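PDB 2V27: phenylalanine hydroxylase from Colwellia psychrerythraea, which probably catalyses the iron- and tetrahydrobiopterin-dependent hydroxylation of L-phenylalanine to L-tyrosine with dioxygen, the first step of phenylalanine degradation. Local coordinates for residues Phe168-Thr173 with Leu177-Gly182; Ala137-Ala142 with Phe164-Gly169; Asp59-Leu64 with Pro118-Glu123; Ala52-Pro57 with Leu130-Ser135. All coordinates share one frame; numbering follows the deposited sequence. Where two conformers were deposited one is given.

Contact 1 of 4, residues Phe168-Thr173 with Leu177-Gly182; sequences FGLLDT and LRIYGG
Gly169 O, a carbonyl oxygen, is gripped by two successive backbone amides, Tyr180 N at 3.0 Å and Gly181 N at 2.9 Å, both arriving from the same face of its carbonyl plane. Further along, Leu171 and Arg178 form an antiparallel hydrogen-bonded pair. Leu171 N reaches Arg178 O at 2.7 Å in a nearly straight bond (173°), and Arg178 N returns to Leu171 O at 2.9 Å. These bonds close a beta hairpin of strands 170-173 and 176-179 at one margin of a mixed four-stranded sheet, with strand 223-227 pairing to the other side of 170-173. Tyr180 follows the second strand directly; its chi1 of 76° sets CG between the backbone N and the carbonyl carbon, and the ring swings across to the facing segment. Gly169 CA makes a CH-pi contact over one ring face, 3.8 Å from the Tyr180 centroid, while Leu170 O lies in plane at the ring edge. Leu171 CD2 meets Tyr180 CD2 at 3.5 Å. With an alanine in place of Tyr180, Gly169 would probably lose its aromatic cover and Leu171 would face a gap. On the sheet face away from Leu171, Leu170 CD2 lies alongside Ile179 CG1 at 4.2 Å.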
loop_
_atom_site.group_PDB
_atom_site.type_symbol
_atom_site.label_atom_id
_atom_site.label_comp_id
_atom_site.label_asym_id
_atom_site.label_seq_id
_atom_site.Cartn_x
_atom_site.Cartn_y
_atom_site.Cartn_z
ATOM N N PHE B 168 4.598 -7.704 13.632
ATOM C CA PHE B 168 3.558 -8.410 12.853
ATOM C C PHE B 168 3.504 -9.922 13.024
ATOM O O PHE B 168 2.951 -10.638 12.194
ATOM C CB PHE B 168 3.654 -7.989 11.351
ATOM C CG PHE B 168 3.131 -6.598 11.136
ATOM C CD1 PHE B 168 3.956 -5.501 11.321
ATOM C CD2 PHE B 168 1.768 -6.389 10.903
ATOM C CE1 PHE B 168 3.447 -4.198 11.260
ATOM C CE2 PHE B 168 1.253 -5.095 10.833
ATOM C CZ PHE B 168 2.111 -3.992 11.011
ATOM N N GLY B 169 4.064 -10.407 14.127
ATOM C CA GLY B 169 4.062 -11.848 14.384
ATOM C C GLY B 169 2.696 -12.461 14.618
ATOM O O GLY B 169 1.844 -11.876 15.278
ATOM N N LEU B 170 2.529 -13.646 14.049
ATOM C CA LEU B 170 1.340 -14.434 14.272
ATOM C C LEU B 170 1.703 -15.774 14.891
ATOM O O LEU B 170 2.875 -16.197 14.857
ATOM C CB LEU B 170 0.605 -14.711 12.940
ATOM C CG LEU B 170 0.207 -13.477 12.113
ATOM C CD1 LEU B 170 -0.580 -13.941 10.860
ATOM C CD2 LEU B 170 -0.658 -12.529 12.946
ATOM N N LEU B 171 0.687 -16.434 15.443
ATOM C CA LEU B 171 0.859 -17.841 15.901
ATOM C C LEU B 171 -0.087 -18.771 15.144
ATOM O O LEU B 171 -1.263 -18.430 14.925
ATOM C CB LEU B 171 0.573 -18.025 17.392
ATOM C CG LEU B 171 1.218 -17.086 18.412
ATOM C CD1 LEU B 171 0.750 -17.552 19.803
ATOM C CD2 LEU B 171 2.703 -17.196 18.288
ATOM N N ASP B 172 0.441 -19.953 14.821
ATOM C CA ASP B 172 -0.384 -21.050 14.290
ATOM C C ASP B 172 -0.600 -22.083 15.413
ATOM O O ASP B 172 0.288 -22.879 15.757
ATOM C CB ASP B 172 0.373 -21.657 13.105
ATOM C CG ASP B 172 -0.361 -22.820 12.444
ATOM O OD1 ASP B 172 -1.571 -22.990 12.701
ATOM O OD2 ASP B 172 0.305 -23.527 11.640
ATOM N N THR B 173 -1.775 -22.005 15.998
ATOM C CA THR B 173 -2.108 -22.780 17.199
ATOM C C THR B 173 -3.137 -23.860 16.909
ATOM O O THR B 173 -3.884 -23.750 15.945
ATOM C CB THR B 173 -2.612 -21.880 18.386
ATOM O OG1 THR B 173 -4.037 -21.618 18.275
ATOM C CG2 THR B 173 -1.786 -20.515 18.468
ATOM N N LEU B 177 -5.528 -19.485 14.212
ATOM C CA LEU B 177 -4.550 -18.398 14.083
ATOM C C LEU B 177 -4.707 -17.390 15.213
ATOM O O LEU B 177 -5.849 -16.966 15.530
ATOM C CB LEU B 177 -4.756 -17.703 12.743
ATOM C CG LEU B 177 -3.646 -16.857 12.139
ATOM C CD1 LEU B 177 -2.466 -17.746 11.715
ATOM C CD2 LEU B 177 -4.198 -16.066 10.930
ATOM N N ARG B 178 -3.567 -16.980 15.795
ATOM C CA ARG B 178 -3.570 -15.963 16.854
ATOM C C ARG B 178 -2.508 -14.930 16.513
ATOM O O ARG B 178 -1.685 -15.086 15.574
ATOM C CB ARG B 178 -3.350 -16.576 18.250
ATOM C CG ARG B 178 -4.444 -17.597 18.724
ATOM C CD ARG B 178 -5.773 -16.911 18.970
ATOM N NE ARG B 178 -6.724 -17.817 19.608
ATOM C CZ ARG B 178 -7.550 -18.591 18.911
ATOM N NH1 ARG B 178 -7.511 -18.529 17.576
ATOM N NH2 ARG B 178 -8.420 -19.416 19.536
ATOM N N ILE B 179 -2.492 -13.892 17.334
ATOM C CA ILE B 179 -1.641 -12.716 17.123
ATOM C C ILE B 179 -0.714 -12.410 18.296
ATOM O O ILE B 179 -1.179 -12.393 19.439
ATOM C CB ILE B 179 -2.505 -11.431 16.944
ATOM C CG1 ILE B 179 -3.544 -11.636 15.826
ATOM C CG2 ILE B 179 -1.602 -10.224 16.601
ATOM C CD1 ILE B 179 -4.744 -10.702 15.984
ATOM N N TYR B 180 0.574 -12.195 18.010
ATOM C CA TYR B 180 1.432 -11.656 19.065
ATOM C C TYR B 180 2.090 -10.315 18.709
ATOM O O TYR B 180 2.578 -9.614 19.594
ATOM C CB TYR B 180 2.460 -12.682 19.627
ATOM C CG TYR B 180 3.649 -12.970 18.752
ATOM C CD1 TYR B 180 4.864 -12.285 18.960
ATOM C CD2 TYR B 180 3.560 -13.875 17.664
ATOM C CE1 TYR B 180 5.953 -12.533 18.148
ATOM C CE2 TYR B 180 4.662 -14.151 16.845
ATOM C CZ TYR B 180 5.851 -13.479 17.082
ATOM O OH TYR B 180 6.985 -13.640 16.279
ATOM N N GLY B 181 2.074 -9.964 17.412
ATOM C CA GLY B 181 2.688 -8.701 16.958
ATOM C C GLY B 181 1.897 -7.447 17.377
ATOM O O GLY B 181 0.677 -7.337 17.137
ATOM N N GLY B 182 2.616 -6.464 17.971
ATOM C CA GLY B 182 1.944 -5.273 18.530
ATOM C C GLY B 182 1.306 -4.331 17.502
ATOM O O GLY B 182 0.285 -3.670 17.773
#

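Contact 2 of 4, residues Ala137-Ala142 with Phe164-Gly169; sequences ANYTEA and FTIEFG. With FE (Fe (III) ion), chain E.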
loop_
_atom_site.group_PDB
_atom_site.type_symbol
_atom_site.label_atom_id
_atom_site.label_comp_id
_atom_site.label_asym_id
_atom_site.label_seq_id
_atom_site.Cartn_x
_atom_site.Cartn_y
_atom_site.Cartn_z
ATOM N N ALA B 137 9.790 -10.886 26.607
ATOM C CA ALA B 137 10.723 -9.905 27.210
ATOM C C ALA B 137 12.205 -10.262 26.966
ATOM O O ALA B 137 13.010 -9.407 26.555
ATOM C CB ALA B 137 10.426 -9.754 28.735
ATOM N N ASN B 138 12.563 -11.519 27.216
ATOM C CA ASN B 138 13.976 -11.925 27.062
ATOM C C ASN B 138 14.384 -11.816 25.598
ATOM O O ASN B 138 15.506 -11.447 25.298
ATOM C CB ASN B 138 14.273 -13.320 27.612
ATOM C CG ASN B 138 14.111 -13.415 29.113
ATOM O OD1 ASN B 138 14.167 -12.407 29.844
ATOM N ND2 ASN B 138 13.867 -14.635 29.573
ATOM N N TYR B 139 13.494 -12.156 24.677
ATOM C CA TYR B 139 13.785 -12.043 23.246
ATOM C C TYR B 139 14.010 -10.558 22.876
ATOM O O TYR B 139 14.956 -10.235 22.141
ATOM C CB TYR B 139 12.644 -12.692 22.441
ATOM C CG TYR B 139 12.683 -12.362 20.963
ATOM C CD1 TYR B 139 13.578 -13.028 20.119
ATOM C CD2 TYR B 139 11.840 -11.381 20.424
ATOM C CE1 TYR B 139 13.648 -12.745 18.780
ATOM C CE2 TYR B 139 11.891 -11.064 19.069
ATOM C CZ TYR B 139 12.797 -11.721 18.252
ATOM O OH TYR B 139 12.763 -11.442 16.880
ATOM N N THR B 140 13.173 -9.668 23.393
ATOM C CA THR B 140 13.310 -8.258 23.125
ATOM C C THR B 140 14.639 -7.712 23.651
ATOM O O THR B 140 15.315 -6.892 22.987
ATOM C CB THR B 140 12.083 -7.504 23.662
ATOM O OG1 THR B 140 10.883 -8.109 23.146
ATOM C CG2 THR B 140 12.099 -6.042 23.296
ATOM N N GLU B 141 15.000 -8.116 24.859
ATOM C CA GLU B 141 16.317 -7.733 25.374
ATOM C C GLU B 141 17.465 -8.256 24.460
ATOM O O GLU B 141 18.419 -7.505 24.176
ATOM C CB GLU B 141 16.465 -8.296 26.790
ATOM C CG GLU B 141 17.821 -7.958 27.458
ATOM C CD GLU B 141 18.005 -8.678 28.778
ATOM O OE1 GLU B 141 17.096 -9.390 29.222
ATOM O OE2 GLU B 141 19.076 -8.478 29.410
ATOM N N ALA B 142 17.384 -9.509 24.067
ATOM C CA ALA B 142 18.421 -10.112 23.223
ATOM C C ALA B 142 18.466 -9.374 21.893
ATOM O O ALA B 142 19.554 -9.127 21.319
ATOM C CB ALA B 142 18.140 -11.578 23.000
ATOM N N PHE B 164 8.810 -8.714 11.490
ATOM C CA PHE B 164 8.078 -9.940 11.338
ATOM C C PHE B 164 7.792 -10.715 12.616
ATOM O O PHE B 164 7.131 -11.765 12.557
ATOM C CB PHE B 164 8.786 -10.798 10.312
ATOM C CG PHE B 164 8.573 -10.292 8.901
ATOM C CD1 PHE B 164 9.643 -9.760 8.144
ATOM C CD2 PHE B 164 7.265 -10.317 8.354
ATOM C CE1 PHE B 164 9.435 -9.305 6.803
ATOM C CE2 PHE B 164 7.019 -9.875 7.055
ATOM C CZ PHE B 164 8.108 -9.378 6.263
ATOM N N THR B 165 8.281 -10.223 13.774
ATOM C CA THR B 165 8.063 -10.889 15.081
ATOM C C THR B 165 7.333 -9.895 15.989
ATOM O O THR B 165 6.114 -9.918 16.078
ATOM C CB THR B 165 9.423 -11.387 15.720
ATOM O OG1 THR B 165 10.401 -10.325 15.730
ATOM C CG2 THR B 165 9.952 -12.552 14.877
ATOM N N ILE B 166 8.071 -8.995 16.624
ATOM C CA ILE B 166 7.464 -8.050 17.559
ATOM C C ILE B 166 6.350 -7.198 16.953
ATOM O O ILE B 166 5.371 -6.893 17.677
ATOM C CB ILE B 166 8.605 -7.197 18.187
ATOM C CG1 ILE B 166 9.434 -8.144 19.123
ATOM C CG2 ILE B 166 8.049 -5.948 18.974
ATOM C CD1 ILE B 166 10.684 -7.564 19.639
ATOM N N GLU B 167 6.499 -6.754 15.683
ATOM C CA GLU B 167 5.442 -5.912 15.122
ATOM C C GLU B 167 4.286 -6.732 14.492
ATOM O O GLU B 167 3.103 -6.440 14.773
ATOM C CB GLU B 167 5.989 -4.819 14.175
ATOM C CG GLU B 167 6.972 -3.924 14.905
ATOM C CD GLU B 167 6.277 -2.998 15.942
ATOM O OE1 GLU B 167 7.015 -2.348 16.714
ATOM O OE2 GLU B 167 5.024 -2.874 15.981
ATOM N N PHE B 168 4.598 -7.704 13.632
ATOM C CA PHE B 168 3.558 -8.410 12.853
ATOM C C PHE B 168 3.504 -9.922 13.024
ATOM O O PHE B 168 2.951 -10.638 12.194
ATOM C CB PHE B 168 3.654 -7.989 11.351
ATOM C CG PHE B 168 3.131 -6.598 11.136
ATOM C CD1 PHE B 168 3.956 -5.501 11.321
ATOM C CD2 PHE B 168 1.768 -6.389 10.903
ATOM C CE1 PHE B 168 3.447 -4.198 11.260
ATOM C CE2 PHE B 168 1.253 -5.095 10.833
ATOM C CZ PHE B 168 2.111 -3.992 11.011
ATOM N N GLY B 169 4.064 -10.407 14.127
ATOM C CA GLY B 169 4.062 -11.848 14.384
ATOM C C GLY B 169 2.696 -12.461 14.618
ATOM O O GLY B 169 1.844 -11.876 15.278
HETATM FE FE FE E . 5.403 -1.364 17.656
HETATM O O HOH W 1 5.977 0.199 16.134
HETATM O O HOH W 2 6.629 -0.115 18.806
#
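The Tyr139 ring meets segment 164-169 along its CE2 side and through its hydroxyl. Ile166 CG1 lies at the edge in the ring plane, and Thr165 OG1 also stands near that plane, whereas Ile166 CD1 approaches obliquely, 3.7 Å from Tyr139 CE2. Tyr139 OH donates a hydrogen bond to Thr165 OG1 at 2.9 Å. The threonine hydroxyl has a stronger partner within its own helix, the carbonyl of Leu161, so it can donate its own proton to that carbonyl while accepting from the tyrosine. Two polar groups are satisfied in this way inside a buried interface. CG of Tyr139 stands opposite the backbone N (chi1 167°), which sends the ring off helix 134-147 toward the facing helix. The next residue, Thr140, sets OG1 against Ile166 CD1 at 3.6 Å while hydrogen-bonding to the carbonyl of Phe136. Replacing Tyr139 by a phenylalanine would probably cost Thr165 its donor and leave the remaining ring held by packing alone.

The residue after Ile166 is Glu167, whose carboxylate chelates the ferric ion through OE1 at 2.1 Å and OE2 at 2.3 Å; two waters, His122 and His127 complete the metal's ligands. The helix end carrying it contains a wider, pi-type turn at 164-167. Tyr139 thus joins the last turn of helix 152-167 to helix 134-147, with Leu161 and, from helix 233-237, Leu233 and Ile236 also packing against its side chain, while strand 170-173 begins just beyond the iron ligand.

Contact 3 of 4, residues Asp59-Leu64 with Pro118-Glu123; sequences DRIPQL and PDIFHE. With FE (Fe (III) ion), chain E.
Ile120 is extended along its whole side chain, with CG1 anti to the backbone N (chi1 -167°) and CD1 continuing the extended chain, and this carries CD1 from the first turn of helix 120-131 across to the loop 59-64. There it meets two partners. Ile61 offers its CG2 branch, which a chi1 of -56° leaves anti to its own backbone N, and the methyls come within 3.7 Å between Ile61 CG2 and Ile120 CD1. Leu64 CD2 approaches the same methyl, 4.2 Å from Ile120 CD1. Ile61 and Leu64 each meet the Ile120 chain at a slant, and no hydrogen bond links the two segments, so the contact is a buried, purely apolar one built round a single methyl group. Val102 of strand 99-103 touches both Leu64 and Ile120, and Trp20 and Trp28 pack on Ile61.

The helix that Ile120 opens is capped by Asp119, whose OD2 accepts from His122 N at 3.0 Å in an almost straight bond (175°). A salt bridge from Asp119 OD1 to Arg107 ties the cap down on its other oxygen. The cap bond thus ends on the backbone of the metal ligand itself, which probably helps hold the first turn in place. His122 NE2 binds the iron at 2.0 Å, and its ND1 is hydrogen-bonded to Ser186 OG, which should help set the rotation of the imidazole. Glu123 takes a second-shell place: its OE1 accepts from water 2 at 2.7 Å, and that water is an iron ligand. With His127 and Glu167, His122 completes the two-histidine, one-carboxylate facial triad of the biopterin-dependent aromatic amino acid hydroxylases.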
loop_
_atom_site.group_PDB
_atom_site.type_symbol
_atom_site.label_atom_id
_atom_site.label_comp_id
_atom_site.label_asym_id
_atom_site.label_seq_id
_atom_site.Cartn_x
_atom_site.Cartn_y
_atom_site.Cartn_z
ATOM N N ASP B 59 -10.439 3.741 30.796
ATOM C CA ASP B 59 -11.037 5.060 30.566
ATOM C C ASP B 59 -10.089 6.255 30.675
ATOM O O ASP B 59 -10.521 7.409 30.583
ATOM C CB ASP B 59 -12.178 5.253 31.562
ATOM C CG ASP B 59 -11.718 5.108 33.009
ATOM O OD1 ASP B 59 -10.486 4.967 33.288
ATOM O OD2 ASP B 59 -12.609 5.168 33.892
ATOM N N ARG B 60 -8.805 5.991 30.898
ATOM C CA ARG B 60 -7.821 7.061 30.896
ATOM C C ARG B 60 -6.462 6.518 30.529
ATOM O O ARG B 60 -6.215 5.315 30.675
ATOM C CB ARG B 60 -7.777 7.783 32.241
ATOM C CG ARG B 60 -7.446 6.905 33.427
ATOM C CD ARG B 60 -7.227 7.748 34.694
ATOM C CZ ARG B 60 -5.185 5.892 35.723
ATOM N NH1 ARG B 60 -4.164 6.611 35.244
ATOM N NH2 ARG B 60 -4.964 4.758 36.389
ATOM N N ILE B 61 -5.600 7.400 30.046
ATOM C CA ILE B 61 -4.217 6.985 29.752
ATOM C C ILE B 61 -3.425 6.677 31.057
ATOM O O ILE B 61 -3.356 7.536 31.956
ATOM C CB ILE B 61 -3.490 8.030 28.894
ATOM C CG1 ILE B 61 -4.298 8.299 27.594
ATOM C CG2 ILE B 61 -2.026 7.604 28.615
ATOM C CD1 ILE B 61 -3.880 9.562 26.868
ATOM N N PRO B 62 -2.842 5.458 31.198
ATOM C CA PRO B 62 -2.100 5.206 32.432
ATOM C C PRO B 62 -0.823 6.025 32.495
ATOM O O PRO B 62 -0.217 6.319 31.458
ATOM C CB PRO B 62 -1.768 3.689 32.359
ATOM C CG PRO B 62 -1.672 3.409 30.893
ATOM C CD PRO B 62 -2.837 4.269 30.301
ATOM N N GLN B 63 -0.405 6.385 33.722
ATOM C CA GLN B 63 0.944 6.894 33.912
ATOM C C GLN B 63 1.952 5.795 33.617
ATOM O O GLN B 63 1.691 4.603 33.959
ATOM C CB GLN B 63 1.082 7.400 35.352
ATOM C CG GLN B 63 0.147 8.571 35.604
ATOM C CD GLN B 63 0.454 9.762 34.737
ATOM O OE1 GLN B 63 1.623 10.110 34.512
ATOM N NE2 GLN B 63 -0.595 10.418 34.239
ATOM N N LEU B 64 3.088 6.184 33.023
ATOM C CA LEU B 64 4.132 5.196 32.652
ATOM C C LEU B 64 4.522 4.375 33.898
ATOM O O LEU B 64 4.688 3.168 33.823
ATOM C CB LEU B 64 5.341 5.826 31.964
ATOM C CG LEU B 64 5.013 6.356 30.565
ATOM C CD1 LEU B 64 6.314 6.724 29.793
ATOM C CD2 LEU B 64 4.142 5.379 29.756
ATOM N N PRO B 118 4.300 5.514 15.972
ATOM C CA PRO B 118 3.725 4.759 17.113
ATOM C C PRO B 118 3.412 5.650 18.321
ATOM O O PRO B 118 4.301 6.369 18.820
ATOM C CB PRO B 118 4.810 3.722 17.447
ATOM C CG PRO B 118 6.053 4.295 16.966
ATOM C CD PRO B 118 5.671 5.070 15.672
ATOM N N ASP B 119 2.167 5.602 18.788
ATOM C CA ASP B 119 1.745 6.451 19.899
ATOM C C ASP B 119 1.653 5.652 21.197
ATOM O O ASP B 119 1.952 4.448 21.241
ATOM C CB ASP B 119 0.460 7.266 19.576
ATOM C CG ASP B 119 -0.805 6.441 19.629
ATOM O OD1 ASP B 119 -1.893 7.088 19.594
ATOM O OD2 ASP B 119 -0.757 5.176 19.787
ATOM N N ILE B 120 1.210 6.308 22.275
ATOM C CA ILE B 120 1.216 5.672 23.578
ATOM C C ILE B 120 0.251 4.483 23.620
ATOM O O ILE B 120 0.515 3.493 24.329
ATOM C CB ILE B 120 0.956 6.703 24.698
ATOM C CG1 ILE B 120 1.270 6.087 26.051
ATOM C CG2 ILE B 120 -0.471 7.241 24.707
ATOM C CD1 ILE B 120 1.413 7.206 27.179
ATOM N N PHE B 121 -0.861 4.571 22.858
ATOM C CA PHE B 121 -1.758 3.425 22.777
ATOM C C PHE B 121 -1.103 2.207 22.068
ATOM O O PHE B 121 -1.180 1.070 22.574
ATOM C CB PHE B 121 -3.098 3.809 22.121
ATOM C CG PHE B 121 -4.057 2.649 22.088
ATOM C CD1 PHE B 121 -4.770 2.310 23.240
ATOM C CD2 PHE B 121 -4.188 1.818 20.941
ATOM C CE1 PHE B 121 -5.647 1.170 23.259
ATOM C CE2 PHE B 121 -5.048 0.695 20.948
ATOM C CZ PHE B 121 -5.778 0.358 22.082
ATOM N N HIS B 122 -0.514 2.434 20.908
ATOM C CA HIS B 122 0.227 1.348 20.241
ATOM C C HIS B 122 1.213 0.657 21.205
ATOM O O HIS B 122 1.248 -0.558 21.327
ATOM C CB HIS B 122 0.956 1.845 19.001
ATOM C CG HIS B 122 1.910 0.825 18.457
ATOM N ND1 HIS B 122 1.467 -0.394 17.970
ATOM C CD2 HIS B 122 3.261 0.772 18.434
ATOM C CE1 HIS B 122 2.515 -1.108 17.579
ATOM N NE2 HIS B 122 3.619 -0.423 17.853
ATOM N N GLU B 123 2.010 1.439 21.934
ATOM C CA GLU B 123 3.072 0.829 22.748
ATOM C C GLU B 123 2.496 0.147 23.970
ATOM O O GLU B 123 2.907 -0.990 24.247
ATOM C CB GLU B 123 4.118 1.890 23.207
ATOM C CG GLU B 123 4.698 2.774 22.087
ATOM C CD GLU B 123 5.597 2.045 21.113
ATOM O OE1 GLU B 123 5.641 0.775 21.101
ATOM O OE2 GLU B 123 6.286 2.768 20.336
HETATM FE FE FE E . 5.403 -1.364 17.656
HETATM O O HOH W 2 6.629 -0.115 18.806
HETATM O O HOH W 1 5.977 0.199 16.134
#

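Contact 4 of 4, residues Ala52-Pro57 with Leu130-Ser135; sequences AKLNLP and LLTNSS
Thr132 is met by neighbouring side chains of helix 45-54, one for each of its branches. Lys53 CD lies 3.6 Å from Thr132 OG1, and the aliphatic chain passes obliquely by it, while Leu54 CD2 packs on the methyl, 3.8 Å from Thr132 CG2. No direct hydrogen bond joins the segments; water 3 makes the polar link instead. Lys53 NZ donates to this water at 2.8 Å, and the water in turn donates to Thr132 OG1, also at 2.8 Å. Since the hydroxyl accepts here, its own proton is available for Pro129 O, with which it hydrogen-bonds.

Thr132 has a chi1 of 70°, which sets OG1 between the backbone N and the carbonyl carbon, turned back to Pro129 O, and leaves CG2 directed at the leucine. The chain of Lys53 runs fully extended beyond CG, so the ammonium reaches past the threonine to the water; Glu49 lies at the far end of a long, weak ion pair with it. Lys53 also touches a crystal neighbour, and its pose may owe something to that. Around the apolar half, Val70 of helix 64-75 and Cys128 and Pro129 of helix 120-131 pack on Leu54, and Leu71 and Ser74 pack on Thr132.

The backbone at Thr132 is shaped by Asn133 N bonding back to Leu130 O at 2.9 Å, a tight turn that leads from helix 120-131 to Asn133, the N-cap position of helix 134-147. The C-terminal end of helix 45-54 therefore lies against the linker between these two helices, with helix 64-75 covering the same threonine.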
loop_
_atom_site.group_PDB
_atom_site.type_symbol
_atom_site.label_atom_id
_atom_site.label_comp_id
_atom_site.label_asym_id
_atom_site.label_seq_id
_atom_site.Cartn_x
_atom_site.Cartn_y
_atom_site.Cartn_z
ATOM N N ALA B 52 -4.015 -9.341 32.001
ATOM C CA ALA B 52 -4.503 -9.643 33.362
ATOM C C ALA B 52 -3.430 -9.158 34.364
ATOM O O ALA B 52 -3.771 -8.629 35.450
ATOM C CB ALA B 52 -4.697 -11.074 33.505
ATOM N N LYS B 53 -2.145 -9.335 34.023
ATOM C CA LYS B 53 -1.077 -8.776 34.862
ATOM C C LYS B 53 -1.019 -7.260 34.900
ATOM O O LYS B 53 -0.709 -6.724 35.964
ATOM C CB LYS B 53 0.291 -9.319 34.432
ATOM C CG LYS B 53 0.437 -10.803 34.681
ATOM C CD LYS B 53 1.790 -11.361 34.188
ATOM C CE LYS B 53 1.856 -12.849 34.375
ATOM N NZ LYS B 53 3.206 -13.383 33.929
ATOM N N LEU B 54 -1.229 -6.558 33.780
ATOM C CA LEU B 54 -1.129 -5.088 33.746
ATOM C C LEU B 54 -2.322 -4.395 34.384
ATOM O O LEU B 54 -2.157 -3.299 34.934
ATOM C CB LEU B 54 -0.987 -4.517 32.311
ATOM C CG LEU B 54 0.326 -4.844 31.630
ATOM C CD1 LEU B 54 0.278 -4.185 30.258
ATOM C CD2 LEU B 54 1.562 -4.380 32.410
ATOM N N ASN B 55 -3.520 -4.980 34.247
ATOM C CA ASN B 55 -4.737 -4.336 34.719
ATOM C C ASN B 55 -4.788 -2.875 34.273
ATOM O O ASN B 55 -4.989 -1.981 35.075
ATOM C CB ASN B 55 -4.848 -4.533 36.240
ATOM C CG ASN B 55 -6.138 -3.962 36.856
ATOM O OD1 ASN B 55 -7.136 -3.767 36.192
ATOM N ND2 ASN B 55 -6.097 -3.748 38.194
ATOM N N LEU B 56 -4.675 -2.658 32.969
ATOM C CA LEU B 56 -4.704 -1.312 32.398
ATOM C C LEU B 56 -6.056 -0.628 32.639
ATOM O O LEU B 56 -7.112 -1.289 32.630
ATOM C CB LEU B 56 -4.435 -1.385 30.878
ATOM C CG LEU B 56 -3.020 -1.878 30.504
ATOM C CD1 LEU B 56 -2.992 -2.002 28.987
ATOM C CD2 LEU B 56 -1.896 -0.969 30.985
ATOM N N PRO B 57 -6.039 0.708 32.809
ATOM C CA PRO B 57 -7.329 1.410 32.963
ATOM C C PRO B 57 -8.002 1.482 31.601
ATOM O O PRO B 57 -7.308 1.651 30.562
ATOM C CB PRO B 57 -6.933 2.807 33.446
ATOM C CG PRO B 57 -5.405 3.014 33.020
ATOM C CD PRO B 57 -4.849 1.586 32.880
ATOM N N LEU B 130 2.795 -8.116 26.483
ATOM C CA LEU B 130 3.741 -9.189 26.251
ATOM C C LEU B 130 5.111 -9.009 26.913
ATOM O O LEU B 130 5.849 -9.992 27.088
ATOM C CB LEU B 130 3.829 -9.479 24.739
ATOM C CG LEU B 130 2.619 -10.297 24.289
ATOM C CD1 LEU B 130 2.530 -10.172 22.738
ATOM C CD2 LEU B 130 2.722 -11.737 24.694
ATOM N N LEU B 131 5.427 -7.758 27.315
ATOM C CA LEU B 131 6.658 -7.542 28.052
ATOM C C LEU B 131 6.590 -8.073 29.490
ATOM O O LEU B 131 7.627 -8.153 30.192
ATOM C CB LEU B 131 7.095 -6.064 28.034
ATOM C CG LEU B 131 7.593 -5.515 26.679
ATOM C CD1 LEU B 131 7.726 -3.965 26.717
ATOM C CD2 LEU B 131 8.927 -6.146 26.292
ATOM N N THR B 132 5.383 -8.498 29.924
ATOM C CA THR B 132 5.276 -9.226 31.208
ATOM C C THR B 132 5.581 -10.730 31.043
ATOM O O THR B 132 5.667 -11.474 32.037
ATOM C CB THR B 132 3.855 -9.117 31.860
ATOM O OG1 THR B 132 2.908 -9.878 31.067
ATOM C CG2 THR B 132 3.408 -7.736 32.023
ATOM N N ASN B 133 5.679 -11.190 29.777
ATOM C CA ASN B 133 5.936 -12.584 29.459
ATOM C C ASN B 133 7.454 -12.773 29.338
ATOM O O ASN B 133 8.142 -12.033 28.603
ATOM C CB ASN B 133 5.209 -12.935 28.145
ATOM C CG ASN B 133 5.477 -14.365 27.636
ATOM O OD1 ASN B 133 4.598 -15.256 27.738
ATOM N ND2 ASN B 133 6.646 -14.592 27.056
ATOM N N SER B 134 7.979 -13.766 30.050
ATOM C CA SER B 134 9.435 -13.947 30.115
ATOM C C SER B 134 10.056 -14.248 28.767
ATOM O O SER B 134 11.090 -13.687 28.434
ATOM C CB SER B 134 9.765 -15.077 31.084
ATOM O OG SER B 134 9.336 -14.697 32.370
ATOM N N SER B 135 9.436 -15.133 28.001
ATOM C CA SER B 135 9.980 -15.441 26.641
ATOM C C SER B 135 10.012 -14.202 25.735
ATOM O O SER B 135 11.039 -13.910 25.066
ATOM C CB SER B 135 9.185 -16.519 25.961
ATOM O OG SER B 135 9.479 -17.777 26.539
HETATM O O HOH W 3 2.788 -12.689 31.215
#

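How the contacts relate
The iron site draws contacts 2 and 3 together: Glu167 and His122 are ligands of the same ion, with Glu167 OE2 3.4 Å from His122 NE2, although the contact centres lie about 20 Å apart. Contact 1 continues the chain from contact 2, sharing Phe168 and Gly169; Gly182 N probably hydrogen-bonds to Ile166 O at 2.8 Å, and Gly182 O packs on His122 CE1 at 3.4 Å. Contact 4 is more remote, with Leu54 about 14 Å from the iron between nearest side-chain and metal atoms. It still touches the others: Pro57 packs on Pro62 of contact 3, Leu131 on Ala137 of contact 2, and Leu130 CD1 lies 3.2 Å from Tyr180 O of contact 1.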